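Chymotrypsin-like serine protease (Equine arteritis virus, PDB 1MBM) probably cleaves the viral replicase polyprotein as a serine endopeptidase with a chymotrypsin-like fold. Local coordinates at residues V6-G11 and C90-D95. Residues are numbered along the deposited sequence; the frame is centred on the assembly and turned at random.
Sequences VGFVAG and CTATGD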
loop_
_atom_site.group_PDB
_atom_site.type_symbol
_atom_site.label_atom_id
_atom_site.label_comp_id
_atom_site.label_asym_id
_atom_site.label_seq_id
_atom_site.Cartn_x
_atom_site.Cartn_y
_atom_site.Cartn_z
ATOM N N VAL A 6 -3.944 10.685 5.681
ATOM C CA VAL A 6 -3.790 9.365 6.271
ATOM C C VAL A 6 -4.287 9.340 7.714
ATOM O O VAL A 6 -3.952 10.212 8.506
ATOM C CB VAL A 6 -2.324 8.892 6.189
ATOM C CG1 VAL A 6 -2.104 7.601 6.997
ATOM C CG2 VAL A 6 -1.933 8.698 4.732
ATOM N N GLY A 7 -5.102 8.341 8.046
ATOM C CA GLY A 7 -5.605 8.213 9.400
ATOM C C GLY A 7 -5.540 6.810 9.979
ATOM O O GLY A 7 -5.102 5.864 9.315
ATOM N N PHE A 8 -5.966 6.690 11.235
ATOM C CA PHE A 8 -6.004 5.417 11.939
ATOM C C PHE A 8 -7.411 4.836 11.859
ATOM O O PHE A 8 -8.389 5.559 11.964
ATOM C CB PHE A 8 -5.640 5.612 13.414
ATOM C CG PHE A 8 -4.194 5.948 13.655
ATOM C CD1 PHE A 8 -3.233 4.950 13.685
ATOM C CD2 PHE A 8 -3.802 7.257 13.879
ATOM C CE1 PHE A 8 -1.904 5.250 13.920
ATOM C CE2 PHE A 8 -2.471 7.568 14.117
ATOM C CZ PHE A 8 -1.523 6.565 14.140
ATOM N N VAL A 9 -7.508 3.521 11.679
ATOM C CA VAL A 9 -8.800 2.838 11.579
ATOM C C VAL A 9 -8.878 1.727 12.633
ATOM O O VAL A 9 -7.928 0.954 12.786
ATOM C CB VAL A 9 -9.007 2.225 10.173
ATOM C CG1 VAL A 9 -10.304 1.457 10.090
ATOM C CG2 VAL A 9 -8.991 3.326 9.082
ATOM N N ALA A 10 -9.992 1.677 13.371
ATOM C CA ALA A 10 -10.223 0.638 14.370
ATOM C C ALA A 10 -11.572 -0.063 14.156
ATOM O O ALA A 10 -12.631 0.574 14.201
ATOM C CB ALA A 10 -10.157 1.225 15.778
ATOM N N GLY A 11 -11.514 -1.373 13.935
ATOM C CA GLY A 11 -12.689 -2.224 13.784
ATOM C C GLY A 11 -12.414 -3.496 14.566
ATOM O O GLY A 11 -12.196 -3.441 15.781
ATOM N N CYS A 90 1.512 4.452 2.286
ATOM C CA CYS A 90 1.222 5.656 3.063
ATOM C C CYS A 90 0.790 5.326 4.482
ATOM O O CYS A 90 -0.401 5.350 4.793
ATOM C CB CYS A 90 0.154 6.498 2.359
ATOM S SG CYS A 90 0.560 6.889 0.629
ATOM N N THR A 91 1.757 5.022 5.341
ATOM C CA THR A 91 1.422 4.649 6.712
ATOM C C THR A 91 1.174 5.870 7.582
ATOM O O THR A 91 1.445 7.009 7.188
ATOM C CB THR A 91 2.530 3.773 7.343
ATOM O OG1 THR A 91 3.601 4.598 7.826
ATOM C CG2 THR A 91 3.184 2.893 6.298
ATOM N N ALA A 92 0.675 5.626 8.784
ATOM C CA ALA A 92 0.422 6.710 9.726
ATOM C C ALA A 92 1.701 7.331 10.301
ATOM O O ALA A 92 1.637 8.328 11.017
ATOM C CB ALA A 92 -0.472 6.231 10.822
ATOM N N THR A 93 2.862 6.756 9.994
ATOM C CA THR A 93 4.120 7.325 10.473
ATOM C C THR A 93 5.047 7.658 9.322
ATOM O O THR A 93 6.264 7.619 9.468
ATOM C CB THR A 93 4.842 6.388 11.458
ATOM O OG1 THR A 93 4.763 5.042 10.984
ATOM C CG2 THR A 93 4.115 6.341 12.805
ATOM N N GLY A 94 4.467 7.984 8.173
ATOM C CA GLY A 94 5.258 8.350 7.018
ATOM C C GLY A 94 5.161 7.350 5.884
ATOM O O GLY A 94 4.716 6.211 6.074
ATOM N N ASP A 95 5.583 7.788 4.701
ATOM C CA ASP A 95 5.619 6.944 3.527
ATOM C C ASP A 95 6.768 5.949 3.547
ATOM O O ASP A 95 7.925 6.299 3.801
ATOM C CB ASP A 95 5.741 7.785 2.260
ATOM C CG ASP A 95 4.460 8.504 1.913
ATOM O OD1 ASP A 95 3.470 8.387 2.675
ATOM O OD2 ASP A 95 4.366 9.229 0.911
#
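Val6 and Phe8, on the first strand of the N-terminal barrel, meet the end of strand 85-91 and the turn that follows it in the second barrel, and the pair illustrates how two segments can meet without a hydrogen bond, by methyl and ring contacts that include carbonyl oxygens. Val6 CG1 lies against the carbonyl oxygens of Cys90 and Thr91, 3.6 Å from each, and approaches the CA of Ala92. The same rotation (chi1 171°) turns the other methyl to the aliphatic part of the contact, Val6 CG2 resting against Cys90 CB at 3.9 Å. The aromatic element is a CH-pi contact: Ala92 CB sits over one face of the Phe8 ring, 3.9 Å from its centroid and 30° off the normal. The methyl is displaced toward the outer end of the ring, where Phe8 CZ is its nearest atom at 3.5 Å.

The bonds that shape the turn, type I from Thr91 to Gly94, lie largely within it. Thr91 OG1 accepts from Thr93 N (3.1 Å), which makes an ST turn, and separately donates to Gly94 O (2.6 Å) in the carbonyl plane; two weak backbone bonds add to these. From outside, Arg197 bonds to Thr93 OG1 and Arg3 pairs with Asp95. The chemistry implies a small contact that probably depends mainly on fit and dispersion, against a turn shaped largely by its own hydrogen bonds.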